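Local coordinates for protein arginase (RocF) (Helicobacter pylori, PDB 4G3H) that probably catalyses the hydrolysis of L-arginine to L-ornithine and urea, using two manganese ions bound in each subunit, at residues 277-282 against 303-308; 229-234 against 261-266; 49-52 against 57-60; 137-142 against 160-165; 110-115 against 172-177. One frame throughout, in Å; residues are numbered along the deposited sequence.

Interaction 1 of 5, residues 277-282 against 303-308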
# COMPACT_ATOMS: atom_id res chain seq x y z
N VAL A 277 7.60 0.88 3.11
CA VAL A 277 6.76 1.82 2.38
C VAL A 277 6.35 1.20 1.05
O VAL A 277 7.18 0.67 0.30
CB VAL A 277 7.46 3.15 2.11
CG1 VAL A 277 6.54 4.04 1.30
CG2 VAL A 277 7.84 3.84 3.44
N GLU A 278 5.05 1.26 0.79
CA GLU A 278 4.47 0.73 -0.43
C GLU A 278 3.83 1.89 -1.21
O GLU A 278 3.05 2.66 -0.64
CB GLU A 278 3.38 -0.30 -0.08
CG GLU A 278 2.66 -0.92 -1.26
CD GLU A 278 1.29 -1.49 -0.88
OE1 GLU A 278 1.05 -1.73 0.32
OE2 GLU A 278 0.46 -1.70 -1.78
N VAL A 279 4.18 2.03 -2.48
CA VAL A 279 3.59 3.08 -3.32
C VAL A 279 2.94 2.31 -4.45
O VAL A 279 3.59 1.48 -5.10
CB VAL A 279 4.64 4.08 -3.86
CG1 VAL A 279 3.95 5.15 -4.71
CG2 VAL A 279 5.37 4.75 -2.70
N THR A 280 1.66 2.56 -4.69
CA THR A 280 0.94 1.78 -5.68
C THR A 280 -0.05 2.57 -6.53
O THR A 280 -0.29 3.75 -6.31
CB THR A 280 0.16 0.67 -4.93
OG1 THR A 280 -0.32 -0.31 -5.86
CG2 THR A 280 -1.02 1.28 -4.17
N GLU A 281 -0.62 1.87 -7.51
CA GLU A 281 -1.61 2.43 -8.42
C GLU A 281 -1.11 3.53 -9.35
O GLU A 281 -1.76 4.57 -9.53
CB GLU A 281 -2.83 2.93 -7.64
CG GLU A 281 -3.61 1.84 -6.90
CD GLU A 281 -4.23 0.80 -7.84
OE1 GLU A 281 -4.43 1.10 -9.03
OE2 GLU A 281 -4.53 -0.33 -7.38
N TYR A 282 0.07 3.32 -9.93
CA TYR A 282 0.59 4.27 -10.89
C TYR A 282 0.29 3.62 -12.24
O TYR A 282 0.87 2.60 -12.57
CB TYR A 282 2.09 4.48 -10.75
CG TYR A 282 2.67 5.28 -11.88
CD1 TYR A 282 2.12 6.51 -12.24
CD2 TYR A 282 3.76 4.81 -12.61
CE1 TYR A 282 2.62 7.24 -13.30
CE2 TYR A 282 4.28 5.54 -13.67
CZ TYR A 282 3.70 6.76 -14.02
OH TYR A 282 4.19 7.48 -15.08
N ASP A 303 11.66 9.97 -4.72
CA ASP A 303 12.90 10.58 -4.23
C ASP A 303 12.73 11.01 -2.77
O ASP A 303 13.61 10.80 -1.94
CB ASP A 303 13.29 11.83 -5.03
CG ASP A 303 13.70 11.52 -6.44
OD1 ASP A 303 14.31 10.45 -6.67
OD2 ASP A 303 13.42 12.36 -7.33
N LEU A 304 11.59 11.63 -2.48
CA LEU A 304 11.29 12.09 -1.13
C LEU A 304 11.27 10.93 -0.14
O LEU A 304 11.83 11.02 0.95
CB LEU A 304 9.95 12.82 -1.13
CG LEU A 304 9.42 13.42 0.17
CD1 LEU A 304 8.44 14.52 -0.15
CD2 LEU A 304 8.75 12.35 1.00
N ILE A 305 10.62 9.83 -0.52
CA ILE A 305 10.55 8.66 0.35
C ILE A 305 11.92 8.04 0.54
O ILE A 305 12.34 7.74 1.66
CB ILE A 305 9.63 7.59 -0.24
CG1 ILE A 305 8.20 8.13 -0.36
CG2 ILE A 305 9.68 6.33 0.62
CD1 ILE A 305 7.24 7.19 -1.06
N ILE A 306 12.62 7.85 -0.57
CA ILE A 306 13.94 7.24 -0.54
C ILE A 306 14.95 8.07 0.24
O ILE A 306 15.67 7.54 1.10
CB ILE A 306 14.46 7.01 -1.96
CG1 ILE A 306 13.56 6.00 -2.67
CG2 ILE A 306 15.91 6.51 -1.92
CD1 ILE A 306 13.85 5.82 -4.15
N ASN A 307 14.99 9.37 -0.04
CA ASN A 307 15.93 10.25 0.64
C ASN A 307 15.67 10.40 2.14
O ASN A 307 16.59 10.68 2.90
CB ASN A 307 15.97 11.61 -0.05
CG ASN A 307 16.60 11.53 -1.43
OD1 ASN A 307 17.61 10.85 -1.62
ND2 ASN A 307 16.02 12.23 -2.40
N SER A 308 14.44 10.21 2.57
CA SER A 308 14.12 10.32 3.99
C SER A 308 14.39 9.01 4.73
O SER A 308 14.89 9.02 5.85
CB SER A 308 12.65 10.70 4.20
OG SER A 308 12.36 11.93 3.57
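I305 of helix 293-309 meets V277 and V279 of strand 274-280, packing a C-terminal helix on the parallel sheet of the arginase fold. All of the contact across the two segments is apolar. The two valines, two residues apart on the strand, put their CB atoms on the helix side, and the two ends of I305 divide between them. Its gamma methyl CG2 lies 3.9 Å from V277 CG1, while CD1, at the end of the longer branch, reaches V279 CG2 at 3.5 Å, tighter than a usual methyl contact. The same CD1 also lies 4.0 Å from V277 CG1, so this methyl bears on both valines. With V279 CG1 anti to the backbone N (chi1 -179°), CG2 is the methyl left to meet I305.

No polar bond crosses between the segments. Within the helix, S308 OG donates to L304 O at 2.8 Å, and that oxygen also accepts from S308 N. On the strand, E278 points its CB away from the helix, and its carboxylate bonds to outside partners, Y230 and S88.

With three buried aliphatic residues and no hydrogen bond between them, these two segments are attached to each other by apolar packing.

Interaction 2 of 5, residues 229-234 against 261-266. With MN (manganese (II) ion), chain E; MN (manganese (II) ion), chain F.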
# COMPACT_ATOMS: atom_id res chain seq x y z
N ILE A 229 5.62 0.23 12.07
CA ILE A 229 4.65 0.82 11.17
C ILE A 229 4.88 0.47 9.71
O ILE A 229 6.02 0.36 9.24
CB ILE A 229 4.66 2.35 11.36
CG1 ILE A 229 4.37 2.67 12.83
CG2 ILE A 229 3.63 3.01 10.46
CD1 ILE A 229 4.45 4.16 13.16
N TYR A 230 3.77 0.30 8.99
CA TYR A 230 3.77 -0.00 7.57
C TYR A 230 3.03 1.15 6.87
O TYR A 230 1.89 1.46 7.22
CB TYR A 230 3.03 -1.33 7.32
CG TYR A 230 2.94 -1.76 5.87
CD1 TYR A 230 3.93 -2.56 5.29
CD2 TYR A 230 1.86 -1.37 5.07
CE1 TYR A 230 3.84 -2.97 3.95
CE2 TYR A 230 1.77 -1.76 3.73
CZ TYR A 230 2.76 -2.56 3.17
OH TYR A 230 2.66 -2.93 1.85
N LEU A 231 3.68 1.79 5.90
CA LEU A 231 3.02 2.88 5.17
C LEU A 231 2.63 2.43 3.76
O LEU A 231 3.47 1.96 2.99
CB LEU A 231 3.91 4.13 5.08
CG LEU A 231 3.13 5.34 4.54
CD1 LEU A 231 3.65 6.63 5.16
CD2 LEU A 231 3.21 5.40 3.01
N SER A 232 1.35 2.58 3.44
CA SER A 232 0.86 2.20 2.13
C SER A 232 0.28 3.42 1.44
O SER A 232 -0.71 4.00 1.90
CB SER A 232 -0.21 1.11 2.26
OG SER A 232 -0.52 0.56 1.00
N LEU A 233 0.89 3.82 0.33
CA LEU A 233 0.46 5.00 -0.41
C LEU A 233 -0.14 4.69 -1.77
O LEU A 233 0.53 4.12 -2.64
CB LEU A 233 1.65 5.97 -0.59
CG LEU A 233 1.49 7.06 -1.68
CD1 LEU A 233 0.30 7.95 -1.36
CD2 LEU A 233 2.75 7.88 -1.80
N ASP A 234 -1.39 5.09 -1.95
CA ASP A 234 -2.12 4.93 -3.21
C ASP A 234 -2.15 6.33 -3.82
O ASP A 234 -2.71 7.25 -3.24
CB ASP A 234 -3.55 4.45 -2.94
CG ASP A 234 -4.33 4.20 -4.23
OD1 ASP A 234 -4.09 4.88 -5.25
OD2 ASP A 234 -5.21 3.31 -4.20
N GLN A 261 3.94 17.36 1.50
CA GLN A 261 4.03 17.89 2.86
C GLN A 261 3.59 16.84 3.88
O GLN A 261 4.28 16.62 4.88
CB GLN A 261 3.17 19.14 3.00
CG GLN A 261 3.85 20.40 2.50
CD GLN A 261 2.86 21.47 2.13
OE1 GLN A 261 1.93 21.78 2.89
NE2 GLN A 261 3.05 22.07 0.95
N LEU A 262 2.46 16.20 3.62
CA LEU A 262 1.96 15.18 4.54
C LEU A 262 2.96 14.03 4.62
O LEU A 262 3.28 13.57 5.71
CB LEU A 262 0.61 14.64 4.09
CG LEU A 262 0.04 13.51 4.96
CD1 LEU A 262 -0.32 14.07 6.35
CD2 LEU A 262 -1.19 12.90 4.31
N LEU A 263 3.46 13.58 3.47
CA LEU A 263 4.42 12.49 3.45
C LEU A 263 5.69 12.80 4.24
O LEU A 263 6.15 11.98 5.02
CB LEU A 263 4.81 12.16 2.00
CG LEU A 263 4.10 10.97 1.37
CD1 LEU A 263 4.65 10.77 -0.04
CD2 LEU A 263 4.33 9.72 2.22
N GLY A 264 6.25 13.99 4.02
CA GLY A 264 7.46 14.37 4.72
C GLY A 264 7.32 14.35 6.24
O GLY A 264 8.21 13.88 6.95
N LEU A 265 6.19 14.87 6.72
CA LEU A 265 5.90 14.92 8.15
C LEU A 265 5.69 13.52 8.73
O LEU A 265 6.20 13.21 9.81
CB LEU A 265 4.65 15.76 8.39
CG LEU A 265 4.85 17.22 8.81
CD1 LEU A 265 6.01 17.85 8.07
CD2 LEU A 265 3.55 17.98 8.57
N LEU A 266 4.95 12.68 8.02
CA LEU A 266 4.71 11.33 8.50
C LEU A 266 6.01 10.53 8.55
O LEU A 266 6.25 9.78 9.50
CB LEU A 266 3.70 10.60 7.60
CG LEU A 266 2.22 11.00 7.66
CD1 LEU A 266 1.45 10.11 6.71
CD2 LEU A 266 1.66 10.86 9.06
MN MN E . -6.29 1.60 -2.78
MN MN F . -7.46 3.91 -4.14
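Strand 229-234 and helix 261-266 run antiparallel, their axes at 171° and 11.9 Å apart at closest approach, so that L231 and L233 face L266 and L263 across the gap. They are the first strand and the helix of a right-handed beta-alpha-beta crossover, 228-234, 256-269, 274-280, in the parallel sheet of arginase. Leucines fill the interface. L233 CG lies anti to the backbone N (chi1 163°), and its CD2 meets L263 CD1 at 3.9 Å, the two side chains crossing at about a right angle. The other methyl of L263, CD2, is 4.3 Å from L231 CD1, which also lies 4.4 Å from L266 CD1; these are looser contacts. L263 thus touches both strand leucines and L231 both helix leucines. No hydrogen bond joins the segments. L113 and L115 of the neighbouring strand extend the apolar layer beside L231 and L233.

One residue past L233, the strand delivers D234 to the metal site, which D116, H118, D120 and D236 complete. A single carboxylate oxygen bridges both ions: D234 OD2 is 2.5 Å from the manganese of chain E and 2.3 Å from that of chain F.

Interaction 3 of 5, residues 49-52 against 57-60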
# COMPACT_ATOMS: atom_id res chain seq x y z
N LEU A 49 6.64 -11.81 -8.55
CA LEU A 49 5.46 -12.13 -9.34
C LEU A 49 4.22 -12.29 -8.48
O LEU A 49 4.29 -12.77 -7.34
CB LEU A 49 5.70 -13.41 -10.15
CG LEU A 49 6.91 -13.41 -11.08
CD1 LEU A 49 6.94 -14.71 -11.87
CD2 LEU A 49 6.85 -12.20 -12.03
N TYR A 50 3.08 -11.89 -9.02
CA TYR A 50 1.83 -12.00 -8.29
C TYR A 50 0.72 -12.53 -9.18
O TYR A 50 0.85 -12.55 -10.41
CB TYR A 50 1.43 -10.64 -7.69
CG TYR A 50 0.98 -9.60 -8.70
CD1 TYR A 50 -0.36 -9.52 -9.10
CD2 TYR A 50 1.88 -8.68 -9.25
CE1 TYR A 50 -0.79 -8.55 -10.02
CE2 TYR A 50 1.46 -7.71 -10.18
CZ TYR A 50 0.13 -7.65 -10.55
OH TYR A 50 -0.31 -6.69 -11.44
N LYS A 51 -0.36 -12.96 -8.55
CA LYS A 51 -1.52 -13.49 -9.25
C LYS A 51 -2.71 -12.63 -8.85
O LYS A 51 -2.91 -12.36 -7.67
CB LYS A 51 -1.76 -14.94 -8.83
CG LYS A 51 -2.70 -15.69 -9.74
CD LYS A 51 -2.88 -17.11 -9.25
CE LYS A 51 -3.32 -18.02 -10.38
NZ LYS A 51 -2.26 -18.08 -11.43
N GLU A 52 -3.48 -12.19 -9.83
CA GLU A 52 -4.64 -11.35 -9.55
C GLU A 52 -5.75 -12.15 -8.88
O GLU A 52 -6.04 -13.28 -9.27
CB GLU A 52 -5.18 -10.75 -10.85
CG GLU A 52 -6.43 -9.91 -10.65
CD GLU A 52 -7.07 -9.49 -11.96
OE1 GLU A 52 -8.07 -8.74 -11.90
OE2 GLU A 52 -6.58 -9.90 -13.03
N LYS A 57 -13.83 -16.52 -9.33
CA LYS A 57 -13.17 -16.96 -10.56
C LYS A 57 -11.96 -17.86 -10.32
O LYS A 57 -11.80 -18.89 -10.99
CB LYS A 57 -12.73 -15.76 -11.40
CG LYS A 57 -13.83 -14.77 -11.77
CD LYS A 57 -15.05 -15.45 -12.37
CE LYS A 57 -16.03 -14.42 -12.92
NZ LYS A 57 -15.44 -13.68 -14.07
N ASN A 58 -11.10 -17.49 -9.37
CA ASN A 58 -9.89 -18.27 -9.10
C ASN A 58 -9.47 -18.28 -7.63
O ASN A 58 -8.28 -18.22 -7.33
CB ASN A 58 -8.75 -17.73 -9.96
CG ASN A 58 -8.30 -16.34 -9.52
OD1 ASN A 58 -9.10 -15.53 -9.06
ND2 ASN A 58 -7.00 -16.07 -9.66
N PHE A 59 -10.44 -18.37 -6.73
CA PHE A 59 -10.15 -18.36 -5.30
C PHE A 59 -9.04 -19.32 -4.88
O PHE A 59 -8.09 -18.92 -4.21
CB PHE A 59 -11.42 -18.66 -4.49
CG PHE A 59 -11.27 -18.41 -3.01
CD1 PHE A 59 -10.53 -19.28 -2.21
CD2 PHE A 59 -11.85 -17.30 -2.42
CE1 PHE A 59 -10.38 -19.05 -0.84
CE2 PHE A 59 -11.71 -17.05 -1.05
CZ PHE A 59 -10.97 -17.93 -0.26
N GLU A 60 -9.16 -20.59 -5.27
CA GLU A 60 -8.16 -21.59 -4.89
C GLU A 60 -6.78 -21.30 -5.47
O GLU A 60 -5.78 -21.40 -4.76
CB GLU A 60 -8.63 -22.98 -5.31
CG GLU A 60 -7.85 -24.11 -4.66
CD GLU A 60 -8.06 -24.19 -3.15
OE1 GLU A 60 -7.82 -23.18 -2.46
OE2 GLU A 60 -8.47 -25.26 -2.66
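N58 reaches across to E52 with its amide, and the path of its side chain accounts for the whole polar contact. From CB, the first bond places CG between the backbone N and the carbonyl carbon (chi1 69°), a compact arrangement that turns the amide toward segment 49-52. CG itself lies 3.8 Å from E52 O. At the tip the amide divides its work. ND2 donates to E52 O at 3.0 Å in a nearly straight bond, with an N-H...O angle of 168°. The donor arrives almost in line with the C=O bond, and the acceptor lies close to the amide plane of N58, only 9° out of it, so the N-H is well aimed. The other amide atom, OD1, accepts from the backbone N of R54, in the loop between the two segments. With one atom giving and the other taking, the amide is held at both ends and its rotation is fixed.

Beside it, the aliphatic part of K51 passes the same amide: K51 CE lies 4.2 Å from N58 ND2, with the lysine also leaning on D61 and F65 of helix 59-78. The carboxylate of E52 has a different partner, and E52 OE2 forms a salt bridge with R15.

N58 holds the N-cap position of helix 59-78, yet its side chain makes no capping bond. Its bond to E52 O is instead a side-chain-to-backbone hydrogen bond bracing the strand-to-helix connection that follows 44-50, an outermost strand of the parallel alpha/beta sheet.

Interaction 4 of 5, residues 137-142 against 160-165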
# COMPACT_ATOMS: atom_id res chain seq x y z
N LEU A 137 -7.68 -4.50 2.73
CA LEU A 137 -7.86 -4.19 4.14
C LEU A 137 -9.02 -4.98 4.74
O LEU A 137 -8.99 -5.32 5.93
CB LEU A 137 -8.07 -2.68 4.35
CG LEU A 137 -6.81 -1.82 4.19
CD1 LEU A 137 -7.13 -0.37 4.48
CD2 LEU A 137 -5.72 -2.33 5.15
N GLY A 138 -10.03 -5.26 3.93
CA GLY A 138 -11.16 -6.03 4.40
C GLY A 138 -10.70 -7.43 4.77
O GLY A 138 -11.28 -8.07 5.66
N MET A 139 -9.66 -7.91 4.09
CA MET A 139 -9.11 -9.23 4.35
C MET A 139 -8.12 -9.18 5.51
O MET A 139 -8.00 -10.13 6.28
CB MET A 139 -8.41 -9.76 3.10
CG MET A 139 -9.32 -9.86 1.88
SD MET A 139 -8.42 -10.42 0.44
CE MET A 139 -7.88 -12.00 1.03
N VAL A 140 -7.41 -8.07 5.63
CA VAL A 140 -6.46 -7.90 6.72
C VAL A 140 -7.23 -7.77 8.03
O VAL A 140 -6.79 -8.27 9.06
CB VAL A 140 -5.58 -6.64 6.51
CG1 VAL A 140 -4.90 -6.25 7.82
CG2 VAL A 140 -4.53 -6.91 5.45
N LEU A 141 -8.38 -7.11 7.96
CA LEU A 141 -9.22 -6.88 9.13
C LEU A 141 -10.24 -7.99 9.39
O LEU A 141 -10.96 -7.96 10.39
CB LEU A 141 -9.96 -5.56 8.99
CG LEU A 141 -9.13 -4.28 8.98
CD1 LEU A 141 -10.05 -3.10 8.68
CD2 LEU A 141 -8.44 -4.10 10.33
N ASN A 142 -10.31 -8.97 8.49
CA ASN A 142 -11.25 -10.07 8.64
C ASN A 142 -12.71 -9.65 8.60
O ASN A 142 -13.55 -10.22 9.29
CB ASN A 142 -11.00 -10.84 9.94
CG ASN A 142 -10.09 -12.02 9.74
OD1 ASN A 142 -8.88 -11.86 9.57
ND2 ASN A 142 -10.66 -13.22 9.74
N GLN A 160 -11.74 -17.61 5.77
CA GLN A 160 -11.00 -17.62 7.01
C GLN A 160 -9.63 -18.22 6.72
O GLN A 160 -8.63 -17.81 7.29
CB GLN A 160 -11.73 -18.47 8.07
CG GLN A 160 -11.06 -18.47 9.44
CD GLN A 160 -9.84 -19.38 9.52
OE1 GLN A 160 -9.07 -19.31 10.47
NE2 GLN A 160 -9.68 -20.25 8.53
N LYS A 161 -9.60 -19.18 5.81
CA LYS A 161 -8.36 -19.84 5.42
C LYS A 161 -7.44 -18.80 4.76
O LYS A 161 -6.26 -18.69 5.09
CB LYS A 161 -8.66 -20.97 4.43
CG LYS A 161 -7.46 -21.82 4.04
CD LYS A 161 -7.64 -22.46 2.65
CE LYS A 161 -8.83 -23.39 2.57
NZ LYS A 161 -9.02 -23.92 1.18
N LEU A 162 -8.01 -18.04 3.83
CA LEU A 162 -7.29 -17.02 3.09
C LEU A 162 -6.80 -15.85 3.96
O LEU A 162 -5.61 -15.54 3.97
CB LEU A 162 -8.17 -16.51 1.95
CG LEU A 162 -7.65 -15.35 1.10
CD1 LEU A 162 -6.34 -15.74 0.44
CD2 LEU A 162 -8.69 -14.99 0.04
N CYS A 163 -7.73 -15.21 4.67
CA CYS A 163 -7.40 -14.07 5.54
C CYS A 163 -6.37 -14.48 6.57
O CYS A 163 -5.70 -13.65 7.18
CB CYS A 163 -8.64 -13.59 6.29
SG CYS A 163 -9.92 -12.94 5.23
N SER A 164 -6.24 -15.72 6.82
CA SER A 164 -5.25 -16.21 7.63
C SER A 164 -3.91 -16.60 7.11
O SER A 164 -3.15 -16.98 7.82
CB SER A 164 -5.77 -17.44 8.22
OG SER A 164 -5.94 -17.21 9.49
N LEU A 165 -3.71 -16.52 5.86
CA LEU A 165 -2.46 -16.87 5.33
C LEU A 165 -1.38 -16.07 5.79
O LEU A 165 -1.46 -15.01 6.09
CB LEU A 165 -2.47 -16.52 3.89
CG LEU A 165 -3.14 -17.34 2.97
CD1 LEU A 165 -3.15 -16.90 1.81
CD2 LEU A 165 -2.38 -18.44 3.00
O HOH W 1 -5.92 -11.18 8.49
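M139 sets CG anti to its carbonyl carbon (chi1 -59°), extends through chi2, then bends at chi3 (61°), which turns the terminal methyl toward L162 of helix 153-163. The two side chains meet at a slant. M139 CE lies against the CG-CD2 side of the leucine, 3.3 Å from L162 CD2 and 3.4 Å from L162 CG, with L162 CD1 farther off at 4.1 Å. The two shorter distances are below usual van der Waals contact, so the exact placement of the methyl is doubtful, although the side of the leucine that it meets is clear. F95 of helix 94-104 touches both residues, and F53 and F59 add to the apolar surroundings of L162.

C163 enters between the two backbones, where M139 and C163 come within 5.3 Å at their CA atoms. Its sulfur packs beside M139, with C163 SG 4.1 Å from M139 CB, while C163 CB lies 3.5 Å from M139 O. N142, just past the end of helix 136-140, brings its amide toward the same carbon, and N142 OD1 stands 3.7 Å from C163 CB.

No direct hydrogen bond links the segments. A water between them lies in hydrogen-bonding position to V140 O and to C163 O, the latter at 2.8 Å.

The small side chain of C163 thus lets the two backbones come close, and M139 fills the side next to L162. The contact is mainly apolar, with one water that can serve carbonyl oxygens of both segments.

Interaction 5 of 5, residues 110-115 against 172-177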
# COMPACT_ATOMS: atom_id res chain seq x y z
N ILE A 110 1.46 -3.94 15.05
CA ILE A 110 1.68 -3.18 13.83
C ILE A 110 0.68 -2.08 13.54
O ILE A 110 -0.53 -2.27 13.66
CB ILE A 110 1.70 -4.13 12.60
CG1 ILE A 110 2.78 -5.19 12.80
CG2 ILE A 110 1.95 -3.35 11.32
CD1 ILE A 110 2.70 -6.34 11.82
N GLY A 111 1.20 -0.91 13.17
CA GLY A 111 0.35 0.21 12.84
C GLY A 111 0.38 0.37 11.33
O GLY A 111 1.37 0.02 10.69
N ILE A 112 -0.70 0.90 10.76
CA ILE A 112 -0.79 1.08 9.31
C ILE A 112 -1.15 2.52 8.91
O ILE A 112 -2.14 3.06 9.37
CB ILE A 112 -1.85 0.15 8.69
CG1 ILE A 112 -1.57 -1.30 9.07
CG2 ILE A 112 -1.86 0.29 7.18
CD1 ILE A 112 -2.67 -2.26 8.66
N LEU A 113 -0.33 3.12 8.06
CA LEU A 113 -0.60 4.47 7.57
C LEU A 113 -1.07 4.17 6.16
O LEU A 113 -0.29 3.68 5.33
CB LEU A 113 0.68 5.32 7.55
CG LEU A 113 1.28 5.61 8.93
CD1 LEU A 113 2.63 6.29 8.79
CD2 LEU A 113 0.31 6.47 9.75
N TYR A 114 -2.34 4.44 5.90
CA TYR A 114 -2.95 4.15 4.60
C TYR A 114 -3.40 5.42 3.89
O TYR A 114 -4.44 5.99 4.24
CB TYR A 114 -4.15 3.22 4.82
CG TYR A 114 -4.50 2.30 3.67
CD1 TYR A 114 -3.78 1.13 3.45
CD2 TYR A 114 -5.56 2.59 2.82
CE1 TYR A 114 -4.11 0.26 2.43
CE2 TYR A 114 -5.91 1.72 1.78
CZ TYR A 114 -5.17 0.55 1.59
OH TYR A 114 -5.50 -0.33 0.59
N LEU A 115 -2.64 5.86 2.90
CA LEU A 115 -2.98 7.07 2.14
C LEU A 115 -3.70 6.62 0.89
O LEU A 115 -3.10 5.98 0.02
CB LEU A 115 -1.70 7.85 1.79
CG LEU A 115 -1.01 8.51 2.99
CD1 LEU A 115 -0.47 7.44 3.93
CD2 LEU A 115 0.12 9.42 2.49
N LEU A 172 -0.45 -11.55 15.74
CA LEU A 172 -1.45 -10.82 16.35
C LEU A 172 -2.44 -10.38 15.40
O LEU A 172 -2.25 -10.19 14.36
CB LEU A 172 -0.80 -9.62 16.94
CG LEU A 172 0.26 -9.89 17.99
CD1 LEU A 172 1.25 -8.89 18.30
CD2 LEU A 172 -0.38 -10.31 19.09
N GLU A 173 -3.54 -10.15 15.86
CA GLU A 173 -4.58 -9.60 15.01
C GLU A 173 -4.30 -8.10 14.95
O GLU A 173 -3.74 -7.53 15.88
CB GLU A 173 -5.96 -9.85 15.60
CG GLU A 173 -6.32 -11.31 15.70
CD GLU A 173 -7.69 -11.51 16.29
OE1 GLU A 173 -8.12 -12.68 16.41
OE2 GLU A 173 -8.34 -10.50 16.62
N ILE A 174 -4.69 -7.47 13.85
CA ILE A 174 -4.48 -6.05 13.70
C ILE A 174 -5.54 -5.29 14.49
O ILE A 174 -6.72 -5.62 14.43
CB ILE A 174 -4.54 -5.64 12.20
CG1 ILE A 174 -3.41 -6.32 11.42
CG2 ILE A 174 -4.45 -4.14 12.05
CD1 ILE A 174 -2.01 -5.93 11.88
N ASP A 175 -5.10 -4.29 15.25
CA ASP A 175 -5.99 -3.45 16.05
C ASP A 175 -6.57 -2.41 15.09
O ASP A 175 -5.85 -1.53 14.62
CB ASP A 175 -5.19 -2.77 17.16
CG ASP A 175 -6.04 -1.89 18.05
OD1 ASP A 175 -7.23 -1.72 17.76
OD2 ASP A 175 -5.50 -1.36 19.05
N PRO A 176 -7.87 -2.50 14.78
CA PRO A 176 -8.55 -1.58 13.86
C PRO A 176 -8.27 -0.10 14.15
O PRO A 176 -8.33 0.75 13.25
CB PRO A 176 -10.03 -1.94 14.03
CG PRO A 176 -9.99 -3.36 14.46
CD PRO A 176 -8.85 -3.39 15.43
N LYS A 177 -7.98 0.19 15.41
CA LYS A 177 -7.70 1.56 15.86
C LYS A 177 -6.29 2.00 15.50
O LYS A 177 -5.95 3.18 15.65
CB LYS A 177 -7.89 1.65 17.37
CG LYS A 177 -9.34 1.53 17.81
CD LYS A 177 -9.42 1.15 19.28
CE LYS A 177 -10.60 1.82 19.95
NZ LYS A 177 -10.41 3.30 19.99
O HOH W 2 -2.46 -3.61 15.43
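I174 packs against I110 and I112 of strand 110-115, joining the loop before strand 179-182 to an inner strand of the parallel arginase sheet. The two branches of I174 serve different partners. Its CD1 lies 4.2 Å from I110 CB, and its CG2 lies 4.3 Å from I112 CD1, both ordinary van der Waals contacts. In I174, chi1 (-64°) sets CG2 toward I112, and chi2 (-62°) turns CD1 to I110.

Just outside this apolar layer, F98 of helix 94-104 touches all three isoleucines, and V140 of helix 136-140 also packs on I174. A water supplies the polar link between the backbones: it donates to I110 O at 2.9 Å and accepts from D175 N at 2.7 Å, joining strand and loop where the segments share no direct hydrogen bond.

Farther out, D175 shapes the loop. Its OD2 forms a salt bridge with K109, the residue just before the strand, so the carboxylate ties the two parts together a second time. Its other oxygen closes an Asx turn: K177 N donates to D175 OD1 at 3.1 Å, from above the carboxylate plane.

Overall arrangement
Interactions 1, 2 and 5 share one parallel sheet, in which strands 274-280, 228-234 and 110-115 lie side by side. Backbone bonds join them: E278 O and L233 N are 2.6 Å apart between interactions 1 and 2, and S232 N and L113 O 2.7 Å between interactions 2 and 5. Interaction 2 holds the manganese ligand D234; the side chains of V279 and I112 lie about 11 Å from a manganese. Interaction 4 falls, in sequence, between the segments of interaction 5 and touches it where L137 CD1 packs 3.6 Å from Y114 CZ. Interaction 3, its centre about 26 Å from that of interaction 1, lies about 15 Å, centre to centre, from interaction 4.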